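Local structure of MSHA biogenesis protein MshE (Vibrio cholerae, 5HTL) at residues A[41-45]-A[46-50]; A[120-124]-A[125-129]; A[136-139]-A[140-143]. The protein binds the bacterial second messenger cyclic di-GMP with high affinity through its MshEN domain and probably takes part in biogenesis of the MSHA pilus. All coordinates share one frame; numbering follows the deposited sequence.

Interaction 1: residues A[41-45]-A[46-50]. With C2E (9,9'-[(2R,3R,3aS,5S,7aR,9R,10R,10aS,12S,14aR)-3,5,10,12-tetrahydroxy-5,12-dioxidooctahydro-2H,7H-difuro[3,2-d:3',2'-j][1,3,7,9,2,8]tetraoxadiphosphacyclododecine-2,9-diyl]bis(2-amino-1,9-dihydro-6H-purin-6-one)), chain C.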
loop_
_atom_site.group_PDB
_atom_site.type_symbol
_atom_site.label_atom_id
_atom_site.label_comp_id
_atom_site.label_asym_id
_atom_site.label_seq_id
_atom_site.Cartn_x
_atom_site.Cartn_y
_atom_site.Cartn_z
ATOM N N ASP A 41 -2.838 -12.081 16.881
ATOM C CA ASP A 41 -2.164 -12.375 18.143
ATOM C C ASP A 41 -2.915 -13.447 18.943
ATOM O O ASP A 41 -2.306 -14.251 19.645
ATOM C CB ASP A 41 -1.962 -11.082 18.946
ATOM C CG ASP A 41 -0.847 -10.197 18.375
ATOM O OD1 ASP A 41 0.095 -10.717 17.733
ATOM O OD2 ASP A 41 -0.912 -8.967 18.584
ATOM N N THR A 42 -4.239 -13.485 18.819
ATOM C CA THR A 42 -5.015 -14.543 19.463
ATOM C C THR A 42 -4.727 -15.912 18.842
ATOM O O THR A 42 -4.518 -16.901 19.548
ATOM C CB THR A 42 -6.519 -14.244 19.433
ATOM O OG1 THR A 42 -6.750 -12.973 20.070
ATOM C CG2 THR A 42 -7.290 -15.303 20.190
ATOM N N LEU A 43 -4.717 -15.964 17.518
ATOM C CA LEU A 43 -4.329 -17.171 16.802
ATOM C C LEU A 43 -2.917 -17.639 17.157
ATOM O O LEU A 43 -2.677 -18.835 17.317
ATOM C CB LEU A 43 -4.460 -16.931 15.302
ATOM C CG LEU A 43 -5.900 -16.824 14.804
ATOM C CD1 LEU A 43 -5.911 -16.193 13.432
ATOM C CD2 LEU A 43 -6.563 -18.197 14.790
ATOM N N ILE A 44 -1.982 -16.702 17.307
ATOM C CA ILE A 44 -0.615 -17.044 17.714
ATOM C C ILE A 44 -0.578 -17.597 19.139
ATOM O O ILE A 44 0.098 -18.592 19.420
ATOM C CB ILE A 44 0.314 -15.823 17.623
ATOM C CG1 ILE A 44 0.543 -15.450 16.164
ATOM C CG2 ILE A 44 1.665 -16.119 18.290
ATOM C CD1 ILE A 44 1.281 -14.134 15.994
ATOM N N SER A 45 -1.319 -16.961 20.038
ATOM C CA SER A 45 -1.391 -17.420 21.419
ATOM C C SER A 45 -1.916 -18.852 21.521
ATOM O O SER A 45 -1.473 -19.623 22.376
ATOM C CB SER A 45 -2.252 -16.466 22.246
ATOM O OG SER A 45 -3.633 -16.742 22.102
ATOM N N LEU A 46 -2.847 -19.203 20.635
ATOM C CA LEU A 46 -3.446 -20.534 20.614
ATOM C C LEU A 46 -2.571 -21.539 19.872
ATOM O O LEU A 46 -2.857 -22.738 19.888
ATOM C CB LEU A 46 -4.844 -20.468 19.983
ATOM C CG LEU A 46 -5.922 -19.805 20.849
ATOM C CD1 LEU A 46 -7.126 -19.387 20.029
ATOM C CD2 LEU A 46 -6.347 -20.750 21.958
ATOM N N GLY A 47 -1.517 -21.060 19.217
ATOM C CA GLY A 47 -0.559 -21.938 18.561
ATOM C C GLY A 47 -0.933 -22.320 17.140
ATOM O O GLY A 47 -0.325 -23.216 16.547
ATOM N N PHE A 48 -1.907 -21.618 16.575
ATOM C CA PHE A 48 -2.408 -21.938 15.238
ATOM C C PHE A 48 -1.663 -21.188 14.138
ATOM O O PHE A 48 -1.774 -21.512 12.947
ATOM C CB PHE A 48 -3.884 -21.579 15.151
ATOM C CG PHE A 48 -4.755 -22.290 16.153
ATOM C CD1 PHE A 48 -4.430 -23.557 16.635
ATOM C CD2 PHE A 48 -5.921 -21.687 16.604
ATOM C CE1 PHE A 48 -5.254 -24.196 17.552
ATOM C CE2 PHE A 48 -6.752 -22.321 17.516
ATOM C CZ PHE A 48 -6.423 -23.572 17.990
ATOM N N LEU A 49 -0.915 -20.169 14.544
ATOM C CA LEU A 49 -0.273 -19.241 13.630
ATOM C C LEU A 49 1.047 -18.818 14.273
ATOM O O LEU A 49 1.159 -18.792 15.496
ATOM C CB LEU A 49 -1.178 -18.015 13.449
ATOM C CG LEU A 49 -0.822 -16.962 12.400
ATOM C CD1 LEU A 49 -1.022 -17.485 10.993
ATOM C CD2 LEU A 49 -1.628 -15.691 12.603
ATOM N N SER A 50 2.048 -18.519 13.445
ATOM C CA SER A 50 3.321 -17.984 13.935
ATOM C C SER A 50 3.446 -16.480 13.664
ATOM O O SER A 50 2.686 -15.907 12.873
ATOM C CB SER A 50 4.489 -18.689 13.263
ATOM O OG SER A 50 4.595 -18.287 11.912
HETATM P P1 C2E C . -9.816 -7.111 9.580
HETATM O O2P C2E C . -9.046 -8.325 9.122
HETATM O O1P C2E C . -10.603 -6.465 8.459
HETATM O "O5'" C2E C . -10.774 -7.559 10.754
HETATM C "C5'" C2E C . -11.551 -6.707 11.550
HETATM C "C4'" C2E C . -12.141 -7.345 12.722
HETATM O "O4'" C2E C . -13.024 -8.358 12.347
HETATM C "C3'" C2E C . -11.102 -8.008 13.583
HETATM O "O3'" C2E C . -10.688 -7.131 14.603
HETATM C "C2'" C2E C . -11.716 -9.178 14.030
HETATM O "O2'" C2E C . -12.327 -8.962 15.321
HETATM C "C1'" C2E C . -12.738 -9.548 13.021
HETATM N N9 C2E C . -12.215 -10.474 12.064
HETATM C C8 C2E C . -11.100 -10.646 11.358
HETATM N N7 C2E C . -11.299 -11.729 10.598
HETATM C C5 C2E C . -12.550 -12.225 10.837
HETATM C C6 C2E C . -13.236 -13.321 10.300
HETATM O O6 C2E C . -12.652 -14.114 9.380
HETATM N N1 C2E C . -14.478 -13.583 10.724
HETATM C C2 C2E C . -15.053 -12.793 11.634
HETATM N N2 C2E C . -16.382 -13.127 12.045
HETATM N N3 C2E C . -14.437 -11.721 12.179
HETATM C C4 C2E C . -13.177 -11.406 11.802
HETATM P P11 C2E C . -9.172 -7.092 15.090
HETATM O O21 C2E C . -9.045 -6.214 16.324
HETATM O O11 C2E C . -8.785 -8.493 15.462
HETATM O O5A C2E C . -8.208 -6.672 13.937
HETATM C C5A C2E C . -8.281 -5.393 13.328
HETATM C C4A C2E C . -7.587 -5.251 12.074
HETATM O O4A C2E C . -6.136 -5.336 12.291
HETATM C C3A C2E C . -7.883 -6.341 11.120
HETATM O O3A C2E C . -8.844 -5.997 10.142
HETATM C C2A C2E C . -6.593 -6.682 10.487
HETATM O O2A C2E C . -6.324 -5.959 9.353
HETATM C C1A C2E C . -5.556 -6.346 11.499
HETATM N N91 C2E C . -5.129 -7.386 12.425
HETATM C C81 C2E C . -5.815 -8.453 12.879
HETATM N N71 C2E C . -5.057 -9.137 13.755
HETATM C C51 C2E C . -3.871 -8.495 13.873
HETATM C C61 C2E C . -2.698 -8.693 14.610
HETATM O O61 C2E C . -2.551 -9.757 15.483
HETATM N N11 C2E C . -1.688 -7.835 14.476
HETATM C C21 C2E C . -1.778 -6.792 13.657
HETATM N N21 C2E C . -0.652 -5.950 13.584
HETATM N N31 C2E C . -2.878 -6.548 12.934
HETATM C C41 C2E C . -3.929 -7.389 13.035
HETATM O O HOH W 1 2.163 -19.945 17.664
#
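The carbonyl oxygen of Thr42 is gripped by two donors where helix 39-45 ends. Leu46 N reaches Thr42 O at 3.0 Å as a helical i to i-4 bond, while Ser45 OG comes in beside it, 2.7 Å from Thr42 O and tilted somewhat from the carbonyl plane. That second bond depends on the serine torsion: chi1 of 82° sets OG between its own N and carbonyl carbon, from where it can fold back onto the preceding turn. Leu46 lies alongside Thr42 and points the same way, with CD1 nearest the threonine CG2; Thr42 OG1 turns instead to the carbonyl of Arg38.

One residue on, the bonding changes. Phe48 N donates to Leu43 O at 3.0 Å, an i to i-5 bond that encloses six residues, and inside this loop Gly47 N bonds Ile44 O from well above the carbonyl plane rather than along a lone pair. Gly47 has a positive phi of 87°, which reverses the chain. The reversal sets Leu49 CB against Leu43 CB at 3.9 Å and close to Ile44 CG1. The Phe48 ring crosses the Leu43 side chain at about a right angle and takes Leu43 CD2 at its edge, in plane; Leu46 CB lies over one face, offset to the rim. Ile44 CA makes a CH...O contact of 3.3 Å with Leu49 O, and a water donates to both Ile44 O and Leu49 O, bridging helix end and loop.

At the opposite end of the segment, Asp41 N makes a weak bond to the guanine oxygen O61 of cyclic di-GMP, in a pocket that Leu39, Arg38 and Gln32 also line. Ser50 then N-caps helix 51-62. A six-residue loop closed by Phe48 N and Leu43 O around a shorter bond, with a left-handed glycine, marks a Schellman motif, used here to join two helices beside the nucleotide.

Interaction 2: residues A[120-124]-A[125-129]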
loop_
_atom_site.group_PDB
_atom_site.type_symbol
_atom_site.label_atom_id
_atom_site.label_comp_id
_atom_site.label_asym_id
_atom_site.label_seq_id
_atom_site.Cartn_x
_atom_site.Cartn_y
_atom_site.Cartn_z
ATOM N N ASN A 120 -0.096 13.445 11.236
ATOM C CA ASN A 120 -0.038 14.778 11.815
ATOM C C ASN A 120 1.393 15.192 12.138
ATOM O O ASN A 120 1.699 16.383 12.216
ATOM C CB ASN A 120 -0.942 14.864 13.045
ATOM C CG ASN A 120 -2.405 14.677 12.704
ATOM O OD1 ASN A 120 -2.800 14.752 11.534
ATOM N ND2 ASN A 120 -3.219 14.421 13.717
ATOM N N GLN A 121 2.272 14.207 12.302
ATOM C CA GLN A 121 3.666 14.438 12.667
ATOM C C GLN A 121 4.556 14.720 11.454
ATOM O O GLN A 121 5.565 15.414 11.565
ATOM C CB GLN A 121 4.208 13.233 13.440
ATOM C CG GLN A 121 5.643 13.377 13.934
ATOM C CD GLN A 121 5.823 14.496 14.950
ATOM O OE1 GLN A 121 4.963 14.726 15.799
ATOM N NE2 GLN A 121 6.947 15.198 14.861
ATOM N N LEU A 122 4.178 14.188 10.296
ATOM C CA LEU A 122 4.940 14.407 9.066
ATOM C C LEU A 122 4.043 15.033 8.009
ATOM O O LEU A 122 3.881 14.475 6.926
ATOM C CB LEU A 122 5.491 13.075 8.542
ATOM C CG LEU A 122 6.561 12.393 9.388
ATOM C CD1 LEU A 122 6.679 10.911 9.014
ATOM C CD2 LEU A 122 7.898 13.086 9.238
ATOM N N PRO A 123 3.448 16.203 8.312
ATOM C CA PRO A 123 2.495 16.773 7.356
ATOM C C PRO A 123 3.193 17.218 6.062
ATOM O O PRO A 123 4.407 17.431 6.049
ATOM C CB PRO A 123 1.928 17.983 8.117
ATOM C CG PRO A 123 3.010 18.385 9.023
ATOM C CD PRO A 123 3.671 17.106 9.455
ATOM N N ASP A 124 2.430 17.338 4.983
ATOM C CA ASP A 124 2.989 17.642 3.655
ATOM C C ASP A 124 4.057 16.665 3.147
ATOM O O ASP A 124 4.819 16.990 2.235
ATOM C CB ASP A 124 3.549 19.060 3.578
ATOM C CG ASP A 124 2.850 20.013 4.506
ATOM O OD1 ASP A 124 1.620 19.890 4.695
ATOM O OD2 ASP A 124 3.548 20.889 5.059
ATOM N N TYR A 125 4.137 15.493 3.758
ATOM C CA TYR A 125 4.742 14.351 3.098
ATOM C C TYR A 125 3.634 13.329 2.973
ATOM O O TYR A 125 2.821 13.191 3.889
ATOM C CB TYR A 125 5.879 13.762 3.928
ATOM C CG TYR A 125 7.193 14.500 3.841
ATOM C CD1 TYR A 125 7.970 14.443 2.688
ATOM C CD2 TYR A 125 7.679 15.222 4.924
ATOM C CE1 TYR A 125 9.188 15.107 2.612
ATOM C CE2 TYR A 125 8.895 15.889 4.856
ATOM C CZ TYR A 125 9.643 15.828 3.700
ATOM O OH TYR A 125 10.850 16.492 3.640
ATOM N N GLY A 126 3.585 12.641 1.834
ATOM C CA GLY A 126 2.723 11.485 1.665
ATOM C C GLY A 126 3.560 10.247 1.930
ATOM O O GLY A 126 4.790 10.345 1.985
ATOM N N PHE A 127 2.910 9.101 2.119
ATOM C CA PHE A 127 3.613 7.901 2.576
ATOM C C PHE A 127 3.430 6.680 1.678
ATOM O O PHE A 127 2.357 6.445 1.127
ATOM C CB PHE A 127 3.163 7.496 3.988
ATOM C CG PHE A 127 3.021 8.639 4.949
ATOM C CD1 PHE A 127 1.917 8.706 5.790
ATOM C CD2 PHE A 127 3.986 9.625 5.038
ATOM C CE1 PHE A 127 1.772 9.749 6.688
ATOM C CE2 PHE A 127 3.845 10.676 5.928
ATOM C CZ PHE A 127 2.737 10.734 6.755
ATOM N N GLU A 128 4.493 5.895 1.560
ATOM C CA GLU A 128 4.386 4.528 1.087
ATOM C C GLU A 128 4.753 3.648 2.273
ATOM O O GLU A 128 5.802 3.856 2.874
ATOM C CB GLU A 128 5.367 4.269 -0.058
ATOM C CG GLU A 128 5.180 5.139 -1.289
ATOM C CD GLU A 128 6.216 4.837 -2.357
ATOM O OE1 GLU A 128 6.528 5.740 -3.160
ATOM O OE2 GLU A 128 6.728 3.697 -2.382
ATOM N N PHE A 129 3.904 2.673 2.598
ATOM C CA PHE A 129 4.135 1.819 3.769
ATOM C C PHE A 129 4.693 0.456 3.408
ATOM O O PHE A 129 4.312 -0.148 2.404
ATOM C CB PHE A 129 2.851 1.615 4.583
ATOM C CG PHE A 129 2.312 2.871 5.204
ATOM C CD1 PHE A 129 3.007 3.518 6.211
ATOM C CD2 PHE A 129 1.097 3.395 4.786
ATOM C CE1 PHE A 129 2.498 4.679 6.793
ATOM C CE2 PHE A 129 0.589 4.548 5.357
ATOM C CZ PHE A 129 1.291 5.188 6.358
#
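A type II beta turn, Leu122 to Tyr125, brings the chain from the end of helix 112-121 into strand 126-131, the second strand of a beta-alpha-beta unit, and offers a compact example of how such a link is packed. Its closing bond is weak: Tyr125 N lies 3.3 Å from Leu122 O. The two central residues have the backbone signs that define the turn type, Pro123 with its ring-restricted negative phi at the first corner and Asp124 with a positive phi of 57° at the second. Proline suits the first position because its phi is already fixed near the required value.

The apolar part of the contact belongs to Leu122 and Phe127, which stand at an angle to each other. Leu122 CB meets the ring at its edge, near the plane, with CE2 of Phe127 at 3.9 Å and CZ at 4.0 Å. Leu122 O lies 3.9 Å from Phe127 CE2, so one residue both closes the turn and touches the ring with its backbone and its side chain. The Phe127 torsion, chi1 -43°, sets CG beside its own backbone N and swings the ring back toward Leu122. Tyr125 packs by its CB, 3.7 Å from Leu122 O, and its ring edge lies near the same oxygen.

Phe127 CB in turn rests over one face of the Phe129 ring, offset to the rim, which links the two phenylalanines along the strand. Around them, Leu122 and Tyr125 both touch Leu102, and Phe127 touches Ile104, on the parallel strand 101-106; Gly126 and Glu128 bond its backbone. Phe127 also packs on Leu119, and Phe129 on Gln115 and Leu118, so Phe127 sits between helix 112-121 and strand 101-106, and Phe129 packs on the same helix.

Interaction 3: residues A[136-139]-A[140-143]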
loop_
_atom_site.group_PDB
_atom_site.type_symbol
_atom_site.label_atom_id
_atom_site.label_comp_id
_atom_site.label_asym_id
_atom_site.label_seq_id
_atom_site.Cartn_x
_atom_site.Cartn_y
_atom_site.Cartn_z
ATOM N N GLN A 136 13.403 -5.917 14.199
ATOM C CA GLN A 136 14.220 -5.210 13.218
ATOM C C GLN A 136 14.048 -3.701 13.252
ATOM O O GLN A 136 15.015 -2.963 13.041
ATOM C CB GLN A 136 13.943 -5.730 11.818
ATOM C CG GLN A 136 14.448 -7.139 11.603
ATOM C CD GLN A 136 14.404 -7.521 10.153
ATOM O OE1 GLN A 136 13.730 -6.864 9.360
ATOM N NE2 GLN A 136 15.119 -8.580 9.788
ATOM N N LEU A 137 12.823 -3.244 13.507
ATOM C CA LEU A 137 12.537 -1.819 13.666
ATOM C C LEU A 137 13.334 -1.244 14.831
ATOM O O LEU A 137 13.965 -0.189 14.711
ATOM C CB LEU A 137 11.046 -1.587 13.929
ATOM C CG LEU A 137 10.123 -0.931 12.897
ATOM C CD1 LEU A 137 10.860 -0.006 11.924
ATOM C CD2 LEU A 137 9.297 -1.975 12.160
ATOM N N VAL A 138 13.295 -1.932 15.967
ATOM C CA VAL A 138 13.985 -1.458 17.157
ATOM C C VAL A 138 15.500 -1.443 16.945
ATOM O O VAL A 138 16.172 -0.475 17.314
ATOM C CB VAL A 138 13.572 -2.267 18.384
ATOM C CG1 VAL A 138 14.430 -1.886 19.597
ATOM C CG2 VAL A 138 12.094 -2.035 18.672
ATOM N N ASP A 139 16.035 -2.486 16.307
ATOM C CA ASP A 139 17.450 -2.478 15.941
ATOM C C ASP A 139 17.747 -1.286 15.032
ATOM O O ASP A 139 18.790 -0.653 15.150
ATOM C CB ASP A 139 17.853 -3.772 15.235
ATOM C CG ASP A 139 17.930 -4.958 16.171
ATOM O OD1 ASP A 139 17.888 -6.102 15.665
ATOM O OD2 ASP A 139 18.042 -4.754 17.398
ATOM N N GLY A 140 16.823 -0.982 14.125
ATOM C CA GLY A 140 16.963 0.162 13.244
ATOM C C GLY A 140 17.037 1.470 14.012
ATOM O O GLY A 140 17.909 2.296 13.743
ATOM N N PHE A 141 16.145 1.665 14.984
ATOM C CA PHE A 141 16.185 2.863 15.831
ATOM C C PHE A 141 17.547 3.032 16.499
ATOM O O PHE A 141 18.065 4.145 16.587
ATOM C CB PHE A 141 15.093 2.810 16.909
ATOM C CG PHE A 141 13.690 2.743 16.359
ATOM C CD1 PHE A 141 12.711 2.031 17.041
ATOM C CD2 PHE A 141 13.351 3.390 15.177
ATOM C CE1 PHE A 141 11.405 1.954 16.549
ATOM C CE2 PHE A 141 12.044 3.312 14.675
ATOM C CZ PHE A 141 11.078 2.597 15.367
ATOM N N ASP A 142 18.112 1.927 16.968
ATOM C CA ASP A 142 19.392 1.951 17.673
ATOM C C ASP A 142 20.537 2.286 16.724
ATOM O O ASP A 142 21.548 2.880 17.119
ATOM C CB ASP A 142 19.639 0.598 18.345
ATOM C CG ASP A 142 18.623 0.290 19.427
ATOM O OD1 ASP A 142 18.034 1.246 19.977
ATOM O OD2 ASP A 142 18.415 -0.904 19.733
ATOM N N ARG A 143 20.343 1.918 15.464
ATOM C CA ARG A 143 21.348 1.999 14.415
ATOM C C ARG A 143 21.373 3.367 13.736
ATOM O O ARG A 143 22.447 3.904 13.428
ATOM C CB ARG A 143 21.039 0.908 13.379
ATOM C CG ARG A 143 21.953 0.825 12.181
ATOM C CD ARG A 143 21.860 -0.561 11.548
ATOM N NE ARG A 143 20.733 -0.711 10.624
ATOM C CZ ARG A 143 19.749 -1.599 10.761
ATOM N NH1 ARG A 143 19.731 -2.428 11.792
ATOM N NH2 ARG A 143 18.776 -1.655 9.863
HETATM O O HOH W 2 17.217 -3.923 11.543
#
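The ring of Phe141 is laid flat beneath the Leu137 carbonyl: Leu137 O stands 3.3 Å above one ring face, displaced to the rim. That same oxygen receives Phe141 N in its carbonyl plane at 2.9 Å. With chi1 at -61°, CG is placed beside the backbone N, bringing the ring under the acceptor to which that N is bonded. Leu137 CD1 approaches the far end of the ring at CZ, 4.3 Å away, and Val138 CG2 comes near Phe141 CD1.

One step round the helix, Val138 and Asp142 run side by side, pointing the same way. Asp142 OD1 is held by a salt bridge to Arg88. Arg143 bends at chi3 so that one guanidinium face lies over Gly140 CA, while at its edge, in plane, a water accepts from NH1 at 2.9 Å and donates to Gln136 O.

Leu137 and Phe141 also rest on Leu93 of the sheet, and Phe141 touches Ala87. The helix is therefore amphipathic, with an apolar inner side and a charged outer one. Asp139 OD2 and Asp142 OD2 sit 4.5 Å apart, which would be mildly repulsive, an effect that the bridge from Arg88 to Asp142 OD1 probably lessens.

Following the chain from the N terminus, the three contacts come in series, none nested in or crossing another. Interaction 1 closes the turn between helices 39-45 and 51-62 in the N-terminal helical part. Interaction 2, on the opposite side of the chain's centre with its own centre 33 Å from that of the first, closes the turn leading from helix 112-121 into strand 126-131. Interaction 3 follows directly, within helix 134-144, about 10 Å from interaction 2 between nearest atoms, and ties that helix to strand 92-98 and helix 84-90. Together they illustrate how short-range contacts shape both a helical part and a small alpha/beta part of a nucleotide receptor.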